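Local coordinates for protein glucosamine-6-phosphate deaminase (Bacillus subtilis, PDB 2BKX) that belongs to a family of alpha/beta enzymes with a Rossmann-like fold and, in this model, holds fructose -6-phosphate in its pocket, at residues M4-Y9 / S13-R18; I19-I24 / R45-L50; T62-D67 / D121-T126; G140-G145 / Q185-S190; L195-K200 / E204-L209. All blocks are in the same frame, centred on the assembly; numbering follows the deposited sequence. Where two conformers were deposited one is given.

Contact 1: M4-Y9 / S13-R18; sequences MECQTY and SQIAAR
Tyr-9 and Ser-13 sit one turn apart in the first part of helix 9-26, with their CA atoms 6.1 Å from each other. Cys-6 faces Ile-15, two residues further along the helix, at a CA separation of 8.8 Å. Thr-8, at the N-cap position, turns its hydroxyl onto Glu-11 N.

The carbonyl of Tyr-9 is gripped twice. Ser-13 N donates to Tyr-9 O, and Ser-13 OG donates to the same Tyr-9 O over 2.9 Å, the two donors coming from opposite faces of the carbonyl plane. The serine torsion (chi1 -64°) sets OG beside its own backbone N, which is how both reach one acceptor. The same OG lies over a face of the tyrosine ring, toward the rim, 3.6 Å from Tyr-9 CE2.

The apolar half gathers on one methyl, Ile-15 CD1, which is 4.1 Å from Cys-6 SG. Its approach to Met-4 SD holds for one of two conformers and is less certain.

With the Ser-13 proton given to the carbonyl, the ring meets the hydroxyl oxygen; those bonds hold the backbone, while Tyr-9 OH, bonded to Thr-39 O and Gly-42 N, holds the side chain.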
# COMPACT_ATOMS: atom_id res chain seq x y z
N MET A 4 13.59 -8.75 -6.72
CA MET A 4 14.77 -8.83 -5.85
C MET A 4 14.41 -9.77 -4.67
O MET A 4 13.54 -9.44 -3.86
CB MET A 4 15.01 -7.43 -5.29
CG MET A 4 16.33 -6.75 -5.56
SD MET A 4 17.20 -6.50 -3.98
CE MET A 4 18.50 -5.37 -4.47
N GLU A 5 15.05 -10.94 -4.58
CA GLU A 5 14.89 -11.81 -3.43
C GLU A 5 15.75 -11.24 -2.31
O GLU A 5 16.89 -10.81 -2.51
CB GLU A 5 15.27 -13.28 -3.72
CG GLU A 5 14.52 -14.29 -2.80
CD GLU A 5 14.68 -15.76 -3.23
OE1 GLU A 5 14.35 -16.11 -4.39
OE2 GLU A 5 15.09 -16.56 -2.37
N CYS A 6 15.16 -11.20 -1.13
CA CYS A 6 15.77 -10.68 0.10
C CYS A 6 15.92 -11.85 1.04
O CYS A 6 15.04 -12.69 1.13
CB CYS A 6 14.84 -9.62 0.74
SG CYS A 6 14.56 -8.21 -0.39
N GLN A 7 17.02 -11.88 1.80
CA GLN A 7 17.31 -12.99 2.69
C GLN A 7 16.35 -13.05 3.87
O GLN A 7 16.02 -14.14 4.37
CB GLN A 7 18.73 -12.83 3.24
CG GLN A 7 19.63 -14.01 3.04
CD GLN A 7 21.08 -13.74 3.50
OE1 GLN A 7 21.52 -14.27 4.51
NE2 GLN A 7 21.79 -12.87 2.76
N THR A 8 15.92 -11.88 4.33
CA THR A 8 15.11 -11.74 5.51
C THR A 8 14.13 -10.58 5.33
O THR A 8 14.34 -9.70 4.49
CB THR A 8 15.95 -11.40 6.75
OG1 THR A 8 16.57 -10.13 6.54
CG2 THR A 8 17.03 -12.43 7.01
N TYR A 9 13.11 -10.57 6.18
CA TYR A 9 12.19 -9.43 6.29
C TYR A 9 12.95 -8.13 6.63
O TYR A 9 12.61 -7.05 6.16
CB TYR A 9 11.14 -9.73 7.36
CG TYR A 9 10.13 -8.63 7.55
CD1 TYR A 9 9.16 -8.40 6.61
CD2 TYR A 9 10.16 -7.80 8.65
CE1 TYR A 9 8.23 -7.38 6.76
CE2 TYR A 9 9.27 -6.79 8.82
CZ TYR A 9 8.27 -6.59 7.89
OH TYR A 9 7.36 -5.57 8.06
N SER A 13 12.97 -4.76 4.42
CA SER A 13 12.61 -3.50 5.00
C SER A 13 13.69 -2.43 4.84
O SER A 13 13.37 -1.25 4.61
CB SER A 13 12.30 -3.71 6.48
OG SER A 13 11.17 -4.57 6.66
N GLN A 14 14.96 -2.83 4.97
CA GLN A 14 16.06 -1.91 4.74
C GLN A 14 16.05 -1.37 3.31
O GLN A 14 16.21 -0.16 3.08
CB GLN A 14 17.40 -2.61 5.05
CG GLN A 14 18.66 -1.77 4.75
CD GLN A 14 19.94 -2.57 4.43
OE1 GLN A 14 21.06 -2.13 4.74
NE2 GLN A 14 19.78 -3.72 3.77
N ILE A 15 15.95 -2.28 2.36
CA ILE A 15 15.98 -1.92 0.95
C ILE A 15 14.78 -1.04 0.59
O ILE A 15 14.93 -0.03 -0.08
CB ILE A 15 16.04 -3.19 0.06
CG1 ILE A 15 17.33 -3.93 0.33
CG2 ILE A 15 15.90 -2.80 -1.41
CD1 ILE A 15 17.45 -5.29 -0.32
N ALA A 16 13.61 -1.39 1.11
CA ALA A 16 12.41 -0.60 0.84
C ALA A 16 12.54 0.80 1.40
O ALA A 16 12.13 1.78 0.77
CB ALA A 16 11.18 -1.32 1.43
N ALA A 17 13.04 0.91 2.62
CA ALA A 17 13.22 2.22 3.22
C ALA A 17 14.22 3.05 2.43
O ALA A 17 14.01 4.25 2.23
CB ALA A 17 13.63 2.08 4.66
N ARG A 18 15.26 2.41 1.95
CA ARG A 18 16.27 3.13 1.16
C ARG A 18 15.69 3.66 -0.15
O ARG A 18 15.93 4.83 -0.54
CB ARG A 18 17.48 2.22 0.93
CG ARG A 18 18.58 2.83 0.06
CD ARG A 18 19.15 4.10 0.65
NE ARG A 18 19.77 3.81 1.93
CZ ARG A 18 20.10 4.71 2.84
NH1 ARG A 18 19.82 5.98 2.64
NH2 ARG A 18 20.66 4.31 3.97

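Contact 2: I19-I24 / R45-L50; sequences ITADTI and RQLIRL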
# COMPACT_ATOMS: atom_id res chain seq x y z
N ILE A 19 14.91 2.83 -0.85
CA ILE A 19 14.27 3.25 -2.11
C ILE A 19 13.31 4.41 -1.87
O ILE A 19 13.28 5.40 -2.63
CB ILE A 19 13.55 2.10 -2.79
CG1 ILE A 19 14.55 1.05 -3.31
CG2 ILE A 19 12.63 2.60 -3.90
CD1 ILE A 19 13.96 -0.30 -3.68
N THR A 20 12.55 4.33 -0.77
CA THR A 20 11.62 5.39 -0.44
C THR A 20 12.40 6.68 -0.09
O THR A 20 12.04 7.77 -0.50
CB THR A 20 10.69 4.96 0.72
OG1 THR A 20 10.06 3.73 0.36
CG2 THR A 20 9.61 5.98 0.99
N ALA A 21 13.44 6.53 0.73
CA ALA A 21 14.30 7.67 1.06
C ALA A 21 14.90 8.31 -0.19
O ALA A 21 14.99 9.53 -0.29
CB ALA A 21 15.40 7.25 1.98
N ASP A 22 15.31 7.50 -1.14
CA ASP A 22 15.84 8.01 -2.41
C ASP A 22 14.81 8.91 -3.09
O ASP A 22 15.14 9.97 -3.63
CB ASP A 22 16.19 6.85 -3.37
CG ASP A 22 17.47 6.14 -3.02
OD1 ASP A 22 18.32 6.68 -2.27
OD2 ASP A 22 17.68 5.02 -3.55
N THR A 23 13.55 8.49 -3.05
CA THR A 23 12.48 9.27 -3.73
C THR A 23 12.31 10.62 -3.03
O THR A 23 12.20 11.67 -3.67
CB THR A 23 11.16 8.48 -3.64
OG1 THR A 23 11.35 7.18 -4.24
CG2 THR A 23 10.03 9.22 -4.32
N ILE A 24 12.35 10.58 -1.71
CA ILE A 24 12.21 11.78 -0.90
C ILE A 24 13.36 12.77 -1.10
O ILE A 24 13.16 13.97 -1.13
CB ILE A 24 12.11 11.39 0.61
CG1 ILE A 24 10.84 10.61 0.93
CG2 ILE A 24 12.22 12.63 1.52
CD1 ILE A 24 10.88 9.95 2.31
N ARG A 45 9.55 1.55 10.23
CA ARG A 45 10.51 1.61 11.32
C ARG A 45 11.89 2.06 10.80
O ARG A 45 12.56 2.91 11.43
CB ARG A 45 10.63 0.26 12.01
CG ARG A 45 9.55 -0.09 12.99
CD ARG A 45 9.90 -1.28 13.83
NE ARG A 45 9.98 -2.51 13.05
CZ ARG A 45 8.98 -3.34 12.82
NH1 ARG A 45 7.79 -3.08 13.29
NH2 ARG A 45 9.19 -4.45 12.13
N GLN A 46 12.33 1.50 9.67
CA GLN A 46 13.61 1.89 9.15
C GLN A 46 13.64 3.30 8.60
O GLN A 46 14.66 3.95 8.71
CB GLN A 46 14.21 0.86 8.17
CG GLN A 46 14.33 -0.50 8.76
CD GLN A 46 15.20 -0.45 10.03
OE1 GLN A 46 16.37 -0.02 9.96
NE2 GLN A 46 14.62 -0.77 11.19
N LEU A 47 12.56 3.77 7.98
CA LEU A 47 12.46 5.20 7.59
C LEU A 47 12.61 6.16 8.74
O LEU A 47 13.32 7.16 8.63
CB LEU A 47 11.12 5.52 6.91
CG LEU A 47 11.14 5.11 5.47
CD1 LEU A 47 9.74 5.11 4.92
CD2 LEU A 47 12.06 6.03 4.59
N ILE A 48 11.98 5.83 9.85
CA ILE A 48 12.10 6.62 11.07
C ILE A 48 13.54 6.56 11.57
O ILE A 48 14.07 7.58 12.01
CB ILE A 48 11.09 6.17 12.13
CG1 ILE A 48 9.68 6.46 11.65
CG2 ILE A 48 11.36 6.87 13.47
CD1 ILE A 48 8.65 5.69 12.46
N ARG A 49 14.18 5.41 11.50
CA ARG A 49 15.57 5.34 11.89
C ARG A 49 16.42 6.26 11.06
O ARG A 49 17.30 6.93 11.61
CB ARG A 49 16.03 3.91 11.73
CG ARG A 49 15.82 3.10 12.97
CD ARG A 49 17.04 3.25 13.91
NE ARG A 49 16.94 2.27 14.97
CZ ARG A 49 16.33 2.46 16.13
NH1 ARG A 49 15.75 3.63 16.42
NH2 ARG A 49 16.29 1.47 17.02
N LEU A 50 16.22 6.27 9.74
CA LEU A 50 17.01 7.12 8.84
C LEU A 50 16.81 8.61 9.16
O LEU A 50 17.70 9.45 8.97
CB LEU A 50 16.68 6.84 7.38
CG LEU A 50 17.03 5.46 6.85
CD1 LEU A 50 16.62 5.37 5.40
CD2 LEU A 50 18.49 5.12 7.07
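Thr-20 and Leu-47 cross at about a right angle, methyl against methyl, with Thr-20 CG2 4.0 Å from Leu-47 CD1. The threonine torsion (chi1 -54°) decides which branch does the touching: CG2 is directed to the neighbouring helix, while OG1 lies beside the backbone N and bonds back to Ala-16 O in its own helix. Leu-47 spreads its two methyls over consecutive residues, so that CD2 comes to 4.1 Å from Ala-21 N, against the helix backbone itself. A turn later Leu-50 puts CD1 4.1 Å from Ala-21 CB.

The small Ala-21 is where the backbones come closest, its CA 7.2 Å from that of Leu-47. The two short helical segments run 10.7 Å apart at their nearest, with a crossing angle of -50°. The side-chain groups that meet are all methyls.

Thr-20 also touches Leu-130 of strand 128-131, while Ile-24 rests on Leu-32 of strand 31-34. Helix 41-53 itself connects the adjacent parallel strands 31-34 and 62-69, and neighbouring helices packed together beside a parallel sheet in this way are characteristic of a Rossmann-like alpha/beta fold.

Contact 3: T62-D67 / D121-T126; sequences TTVNLD and DSLGDT. With F6R (fructose -6-phosphate), chain C.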
# COMPACT_ATOMS: atom_id res chain seq x y z
N THR A 62 4.42 15.01 0.48
CA THR A 62 2.98 14.76 0.52
C THR A 62 2.78 13.27 0.45
O THR A 62 3.54 12.61 -0.24
CB THR A 62 2.28 15.44 -0.69
OG1 THR A 62 2.51 16.86 -0.60
CG2 THR A 62 0.82 15.14 -0.73
N THR A 63 1.76 12.74 1.13
CA THR A 63 1.45 11.31 1.00
C THR A 63 -0.01 11.06 0.71
O THR A 63 -0.89 11.83 1.15
CB THR A 63 1.89 10.53 2.25
OG1 THR A 63 1.08 10.86 3.38
CG2 THR A 63 3.33 10.81 2.61
N VAL A 64 -0.25 9.96 -0.02
CA VAL A 64 -1.61 9.47 -0.27
C VAL A 64 -1.59 7.97 0.06
O VAL A 64 -0.68 7.24 -0.34
CB VAL A 64 -2.11 9.71 -1.71
CG1 VAL A 64 -2.28 11.19 -1.92
CG2 VAL A 64 -1.18 9.17 -2.75
N ASN A 65 -2.59 7.53 0.82
CA ASN A 65 -2.69 6.14 1.17
C ASN A 65 -3.64 5.39 0.23
O ASN A 65 -4.58 5.97 -0.32
CB ASN A 65 -3.15 5.95 2.63
CG ASN A 65 -2.00 5.67 3.55
OD1 ASN A 65 -1.81 4.49 4.00
ND2 ASN A 65 -1.20 6.66 3.79
N LEU A 66 -3.39 4.10 0.09
CA LEU A 66 -4.20 3.25 -0.77
C LEU A 66 -5.64 3.15 -0.36
O LEU A 66 -6.54 3.11 -1.21
CB LEU A 66 -3.62 1.83 -0.80
CG LEU A 66 -2.34 1.62 -1.57
CD1 LEU A 66 -1.71 0.27 -1.24
CD2 LEU A 66 -2.59 1.68 -3.06
N ASP A 67 -5.88 3.03 0.94
CA ASP A 67 -7.18 2.53 1.36
C ASP A 67 -7.55 2.88 2.78
O ASP A 67 -6.71 3.33 3.58
CB ASP A 67 -7.31 1.01 1.10
CG ASP A 67 -6.12 0.21 1.43
OD1 ASP A 67 -5.95 -0.74 0.63
OD2 ASP A 67 -5.38 0.46 2.43
N ASP A 121 -5.05 13.25 -8.54
CA ASP A 121 -4.70 13.86 -9.82
C ASP A 121 -4.10 15.24 -9.64
O ASP A 121 -3.10 15.57 -10.27
CB ASP A 121 -5.91 13.95 -10.74
CG ASP A 121 -5.56 14.53 -12.11
OD1 ASP A 121 -5.29 13.74 -13.01
OD2 ASP A 121 -5.54 15.76 -12.29
N SER A 122 -4.69 16.02 -8.76
CA SER A 122 -4.23 17.39 -8.56
C SER A 122 -2.83 17.46 -7.96
O SER A 122 -2.10 18.45 -8.14
CB SER A 122 -5.21 18.17 -7.70
OG SER A 122 -4.99 17.91 -6.33
N LEU A 123 -2.44 16.41 -7.25
CA LEU A 123 -1.11 16.36 -6.66
C LEU A 123 -0.03 16.08 -7.67
O LEU A 123 1.15 16.18 -7.35
CB LEU A 123 -1.07 15.34 -5.52
CG LEU A 123 -1.98 15.65 -4.36
CD1 LEU A 123 -2.02 14.43 -3.39
CD2 LEU A 123 -1.55 16.90 -3.66
N GLY A 124 -0.42 15.71 -8.88
CA GLY A 124 0.51 15.28 -9.90
C GLY A 124 0.75 13.79 -9.92
O GLY A 124 1.73 13.35 -10.46
N ASP A 125 -0.17 13.01 -9.36
CA ASP A 125 -0.03 11.56 -9.24
C ASP A 125 1.08 11.29 -8.21
O ASP A 125 1.68 12.23 -7.69
CB ASP A 125 0.33 10.83 -10.56
CG ASP A 125 -0.45 11.32 -11.78
OD1 ASP A 125 -1.69 11.44 -11.74
OD2 ASP A 125 0.22 11.53 -12.84
N THR A 126 1.36 10.01 -7.92
CA THR A 126 2.48 9.68 -7.01
C THR A 126 3.85 9.55 -7.71
O THR A 126 3.95 9.08 -8.87
CB THR A 126 2.13 8.41 -6.23
OG1 THR A 126 2.02 7.31 -7.16
CG2 THR A 126 0.84 8.58 -5.49
C1 F6R C . -2.34 -2.01 2.12
C2 F6R C . -3.28 -2.72 1.17
C3 F6R C . -3.48 -4.24 1.08
C4 F6R C . -2.37 -5.05 1.76
C5 F6R C . -2.55 -6.56 1.64
C6 F6R C . -1.46 -7.32 2.38
O1 F6R C . -2.66 -0.61 2.26
O2 F6R C . -3.89 -2.01 0.39
O3 F6R C . -3.45 -4.61 -0.29
O4 F6R C . -1.12 -4.68 1.18
O5 F6R C . -3.84 -6.97 2.10
O6 F6R C . -1.60 -7.06 3.79
P F6R C . -0.44 -7.54 4.78
O1P F6R C . 0.75 -6.67 4.50
O2P F6R C . -0.16 -8.97 4.43
O3P F6R C . -0.96 -7.34 6.17
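Val-64 and Leu-123 join a strand of the Rossmann-like sheet to the end of the helix covering it, just upstream of the fructose -6-phosphate pocket. Strand 62-69 carries Leu-66 and Asp-67 into that pocket; in one of the two conformers of Asp-67, fructose -6-phosphate O1 donates to Asp-67 OD2 over 2.9 Å. Leu-66 CD1 lies 3.6 Å from the ligand O2.

Helix 109-122 stops in a Schellman motif. Gly-124, with a phi of 92°, donates its N-H to Asp-121 O, and the chain turns back. Leu-123, at this bend, sets CD1 against two alternate strand residues, 3.6 Å from Val-64 CG1 and 4.0 Å from Thr-62 CG2. The valine and leucine side chains slide past one another in opposite directions, and Phe-100 of the adjoining strand touches both.

Thr-126 closes the other side of Val-64. Its chi1 of 64° sends the hydroxyl to Ser-190 and the methyl to the valine, so Thr-126 CG2 and Val-64 CG2 stand only 3.5 Å apart, tighter than ordinary methyl packing.

Contact 4: G140-G145 / Q185-S190; sequences GFNEPG and QTILSS. With F6R (fructose -6-phosphate), chain C.
Ile-187 CB points from helix 184-188 toward Gly-140 and Asn-142, and its longer branch makes the contact. With chi1 at -67°, CG1 lies beside the backbone N and anti to the carbonyl carbon, while CG2 turns off anti to the N; neither comes within 4.5 Å of the loop 140-145. The near-extended second torsion (chi2 166°) carries CD1 onward from CG1, and this methyl meets two nitrogens. Asn-142 ND2, arriving from the opposite direction, is 3.9 Å from Ile-187 CD1, and Gly-140 N is 4.3 Å from that same CD1. Ile-187 also touches Leu-131 of strand 128-131.

The amide nitrogen is not left to the methyl alone: Asn-142 ND2 bonds to Ile-139 O and to Met-182 O, the second of these tying the loop to the chain just ahead of the helix.

This loop follows strand 128-131 of the Rossmann-like sheet and brings Gly-140 into the fructose -6-phosphate pocket. Gly-140, whose phi is 51°, a value easily taken by glycine, turns its carbonyl to the ligand: fructose -6-phosphate O3 donates to Gly-140 O over 2.7 Å. The ring of Phe-141 approaches C3 of the ligand. Further on, Glu-143 OE1 takes a bond from Asn-136 ND2 and is also bonded to His-138 ND1, while His-138 NE2 on the other side of that imidazole is bonded to the ligand.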
# COMPACT_ATOMS: atom_id res chain seq x y z
N GLY A 140 -4.01 -2.75 -3.23
CA GLY A 140 -4.99 -2.00 -2.46
C GLY A 140 -6.06 -2.97 -1.97
O GLY A 140 -5.74 -4.09 -1.57
N PHE A 141 -7.33 -2.58 -2.06
CA PHE A 141 -8.42 -3.55 -1.87
C PHE A 141 -9.16 -3.82 -3.18
O PHE A 141 -10.39 -4.08 -3.21
CB PHE A 141 -9.37 -3.15 -0.75
CG PHE A 141 -8.82 -3.34 0.65
CD1 PHE A 141 -9.12 -2.40 1.59
CD2 PHE A 141 -8.08 -4.47 1.03
CE1 PHE A 141 -8.71 -2.57 2.93
CE2 PHE A 141 -7.65 -4.62 2.36
CZ PHE A 141 -7.98 -3.68 3.30
N ASN A 142 -8.41 -3.78 -4.27
CA ASN A 142 -8.91 -4.21 -5.58
C ASN A 142 -8.87 -5.72 -5.66
O ASN A 142 -7.80 -6.29 -5.85
CB ASN A 142 -8.08 -3.58 -6.70
CG ASN A 142 -8.15 -2.09 -6.68
OD1 ASN A 142 -9.15 -1.50 -7.11
ND2 ASN A 142 -7.08 -1.46 -6.22
N GLU A 143 -10.04 -6.34 -5.41
CA GLU A 143 -10.13 -7.79 -5.34
C GLU A 143 -10.22 -8.39 -6.73
O GLU A 143 -10.49 -7.70 -7.71
CB GLU A 143 -11.34 -8.20 -4.51
CG GLU A 143 -11.35 -7.68 -3.07
CD GLU A 143 -10.50 -8.42 -2.08
OE1 GLU A 143 -9.49 -9.03 -2.46
OE2 GLU A 143 -10.85 -8.45 -0.86
N PRO A 144 -10.01 -9.72 -6.83
CA PRO A 144 -10.18 -10.37 -8.13
C PRO A 144 -11.46 -10.00 -8.83
O PRO A 144 -12.53 -9.91 -8.21
CB PRO A 144 -10.12 -11.84 -7.75
CG PRO A 144 -9.22 -11.88 -6.56
CD PRO A 144 -9.57 -10.66 -5.79
N GLY A 145 -11.31 -9.73 -10.13
CA GLY A 145 -12.40 -9.28 -10.95
C GLY A 145 -12.48 -7.79 -11.17
O GLY A 145 -13.35 -7.33 -11.91
N GLN A 185 -6.11 1.63 -11.91
CA GLN A 185 -5.55 2.68 -12.74
C GLN A 185 -4.91 3.78 -11.89
O GLN A 185 -3.89 4.36 -12.25
CB GLN A 185 -6.61 3.26 -13.68
CG GLN A 185 -6.08 4.37 -14.55
CD GLN A 185 -5.03 3.92 -15.50
OE1 GLN A 185 -5.32 3.19 -16.42
NE2 GLN A 185 -3.80 4.40 -15.32
N THR A 186 -5.50 4.06 -10.74
CA THR A 186 -4.91 5.03 -9.81
C THR A 186 -3.48 4.61 -9.42
O THR A 186 -2.53 5.42 -9.38
CB THR A 186 -5.76 5.16 -8.51
OG1 THR A 186 -7.16 5.10 -8.82
CG2 THR A 186 -5.43 6.45 -7.81
N ILE A 187 -3.33 3.32 -9.13
CA ILE A 187 -2.01 2.76 -8.78
C ILE A 187 -1.03 2.79 -9.98
O ILE A 187 0.13 3.22 -9.86
CB ILE A 187 -2.20 1.33 -8.24
CG1 ILE A 187 -2.93 1.37 -6.89
CG2 ILE A 187 -0.85 0.54 -8.19
CD1 ILE A 187 -3.47 0.02 -6.44
N LEU A 188 -1.52 2.39 -11.15
CA LEU A 188 -0.69 2.32 -12.35
C LEU A 188 -0.21 3.68 -12.81
O LEU A 188 0.78 3.77 -13.53
CB LEU A 188 -1.42 1.64 -13.49
CG LEU A 188 -1.60 0.14 -13.36
CD1 LEU A 188 -2.49 -0.37 -14.46
CD2 LEU A 188 -0.26 -0.61 -13.35
N SER A 189 -0.90 4.76 -12.43
CA SER A 189 -0.46 6.11 -12.76
C SER A 189 0.77 6.57 -12.00
O SER A 189 1.34 7.60 -12.34
CB SER A 189 -1.62 7.06 -12.57
OG SER A 189 -2.62 6.78 -13.54
N SER A 190 1.21 5.82 -11.00
CA SER A 190 2.40 6.19 -10.27
C SER A 190 3.59 6.19 -11.20
O SER A 190 3.68 5.35 -12.12
CB SER A 190 2.68 5.20 -9.17
OG SER A 190 3.78 5.65 -8.37
C1 F6R C . -2.34 -2.01 2.12
C2 F6R C . -3.28 -2.72 1.17
C3 F6R C . -3.48 -4.24 1.08
C4 F6R C . -2.37 -5.05 1.76
C5 F6R C . -2.55 -6.56 1.64
C6 F6R C . -1.46 -7.32 2.38
O1 F6R C . -2.66 -0.61 2.26
O2 F6R C . -3.89 -2.01 0.39
O3 F6R C . -3.45 -4.61 -0.29
O4 F6R C . -1.12 -4.68 1.18
O5 F6R C . -3.84 -6.97 2.10
O6 F6R C . -1.60 -7.06 3.79
P F6R C . -0.44 -7.54 4.78
O1P F6R C . 0.75 -6.67 4.50
O2P F6R C . -0.16 -8.97 4.43
O3P F6R C . -0.96 -7.34 6.17

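Contact 5: L195-K200 / E204-L209; sequences LLISGK and EAVRKL
Ile-197 overlaps Val-206 with both of its branches: Ile-197 CG2 is 3.6 Å from Val-206 CG2, and Ile-197 CD1 lies 3.9 Å from that same valine methyl. The side chains cross obliquely, and the valine torsion (chi1 166°) is what aims CG2 at the strand, with CG1 directed elsewhere, anti to the backbone N. The CD1 end of the isoleucine reaches further, to 4.3 Å from Leu-209 CD2, bridging successive turns of the helix. Leu-209 meets a second strand residue: Leu-195 CD2 and Leu-209 CD2 face each other tip to tip at 3.9 Å. Leu-195 and Ile-197, two apart in the strand, therefore present the same face to Val-206 and Leu-209, and all four are buried.

Between strand and helix the chain turns through Gly-199 and Lys-200. Asp-234 holds the start of this turn, bonded to Ser-198 OG and Gly-199 N. At its far end a water accepts from Glu-204 N over 2.9 Å and lies 3.2 Å from Lys-200 O, linking the turn to the beginning of the helix. Lys-202, inside the turn, is bonded to fructose -6-phosphate.

The strand and helix segments approach to 10.9 Å at their nearest, at 137° to each other. Strand 193-197, helix 203-211 and the parallel strand 229-234 make up a beta-alpha-beta crossover, the building unit of Rossmann-like folds.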
# COMPACT_ATOMS: atom_id res chain seq x y z
N LEU A 195 6.58 -2.99 -4.71
CA LEU A 195 5.72 -4.05 -4.18
C LEU A 195 6.55 -4.88 -3.20
O LEU A 195 7.59 -5.42 -3.55
CB LEU A 195 5.14 -4.90 -5.31
CG LEU A 195 4.39 -6.15 -4.90
CD1 LEU A 195 3.18 -5.85 -4.06
CD2 LEU A 195 3.99 -6.92 -6.14
N LEU A 196 6.04 -4.99 -1.97
CA LEU A 196 6.71 -5.70 -0.89
C LEU A 196 5.92 -6.98 -0.58
O LEU A 196 4.72 -6.95 -0.39
CB LEU A 196 6.72 -4.84 0.38
CG LEU A 196 7.28 -3.44 0.21
CD1 LEU A 196 7.23 -2.65 1.52
CD2 LEU A 196 8.69 -3.49 -0.35
N ILE A 197 6.64 -8.09 -0.45
CA ILE A 197 6.02 -9.39 -0.23
C ILE A 197 6.85 -10.19 0.75
O ILE A 197 8.02 -10.51 0.47
CB ILE A 197 5.82 -10.19 -1.52
CG1 ILE A 197 5.23 -9.35 -2.64
CG2 ILE A 197 4.86 -11.36 -1.21
CD1 ILE A 197 5.05 -10.06 -3.97
N SER A 198 6.20 -10.59 1.84
CA SER A 198 6.89 -11.30 2.92
C SER A 198 6.05 -12.44 3.49
O SER A 198 4.87 -12.29 3.73
CB SER A 198 7.22 -10.32 4.08
OG SER A 198 7.78 -11.00 5.19
N GLY A 199 6.71 -13.57 3.71
CA GLY A 199 6.10 -14.65 4.46
C GLY A 199 5.43 -15.71 3.63
O GLY A 199 4.99 -15.48 2.50
N LYS A 200 5.31 -16.90 4.24
CA LYS A 200 4.72 -18.08 3.58
C LYS A 200 3.29 -17.89 3.09
O LYS A 200 2.88 -18.49 2.08
CB LYS A 200 4.79 -19.25 4.57
CG LYS A 200 4.33 -20.57 4.08
CD LYS A 200 4.74 -21.66 5.10
CE LYS A 200 3.72 -22.81 5.13
NZ LYS A 200 3.62 -23.38 6.52
N GLU A 204 1.95 -18.51 -2.66
CA GLU A 204 1.12 -18.82 -3.83
C GLU A 204 0.89 -17.59 -4.71
O GLU A 204 0.93 -17.69 -5.95
CB GLU A 204 -0.22 -19.46 -3.40
CG GLU A 204 -0.02 -20.85 -2.81
CD GLU A 204 -1.24 -21.43 -2.12
OE1 GLU A 204 -2.38 -21.12 -2.52
OE2 GLU A 204 -1.02 -22.20 -1.17
N ALA A 205 0.69 -16.43 -4.08
CA ALA A 205 0.54 -15.19 -4.85
C ALA A 205 1.82 -14.85 -5.61
O ALA A 205 1.79 -14.41 -6.75
CB ALA A 205 0.08 -14.07 -3.98
N VAL A 206 2.96 -15.05 -4.97
CA VAL A 206 4.24 -14.80 -5.64
C VAL A 206 4.36 -15.68 -6.89
O VAL A 206 4.76 -15.23 -7.95
CB VAL A 206 5.44 -15.01 -4.69
CG1 VAL A 206 6.75 -15.10 -5.45
CG2 VAL A 206 5.49 -13.90 -3.66
N ARG A 207 4.03 -16.96 -6.73
CA ARG A 207 4.07 -17.87 -7.88
C ARG A 207 3.22 -17.38 -9.04
O ARG A 207 3.66 -17.35 -10.18
CB ARG A 207 3.65 -19.29 -7.46
CG ARG A 207 3.80 -20.31 -8.56
CD ARG A 207 3.26 -21.67 -8.11
NE ARG A 207 3.31 -22.68 -9.16
CZ ARG A 207 4.38 -23.41 -9.41
NH1 ARG A 207 4.36 -24.31 -10.41
NH2 ARG A 207 5.48 -23.27 -8.68
N LYS A 208 1.98 -16.99 -8.74
CA LYS A 208 1.09 -16.50 -9.79
C LYS A 208 1.63 -15.21 -10.42
O LYS A 208 1.56 -15.01 -11.62
CB LYS A 208 -0.34 -16.29 -9.28
CG LYS A 208 -1.09 -17.57 -8.98
CD LYS A 208 -2.59 -17.32 -8.69
CE LYS A 208 -3.34 -18.59 -8.34
NZ LYS A 208 -4.80 -18.36 -8.17
N LEU A 209 2.17 -14.30 -9.61
CA LEU A 209 2.71 -13.05 -10.13
C LEU A 209 3.84 -13.34 -11.11
O LEU A 209 3.89 -12.82 -12.25
CB LEU A 209 3.19 -12.15 -8.98
CG LEU A 209 3.75 -10.82 -9.42
CD1 LEU A 209 2.63 -9.97 -10.07
CD2 LEU A 209 4.38 -10.14 -8.24
O HOH W 1 0.69 -19.21 -0.11

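Overall arrangement
Contacts 1 and 2 share helix 9-26, their centres 12 Å apart, and meet where Ala-17 O lies 3.6 Å from Leu-47 CD2. Contact 1 also touches contact 5: Tyr-9 CD1 is 3.3 Å from Ser-198 OG, and Ala-16 packs on Leu-196. Contacts 3 and 4 touch each other separately, linked by a probable hydrogen bond of 2.7 Å between Thr-126 OG1 and Ser-190 OG, and both reach fructose -6-phosphate, through Asp-67 and Gly-140. The side chain of Leu-195 in contact 5 comes within about 7 Å of the ligand, that of Tyr-9 in contact 1 about 8 Å, and that of Thr-20 in contact 2 about 14 Å. Contacts 1, 3 and 5 all reach one sheet.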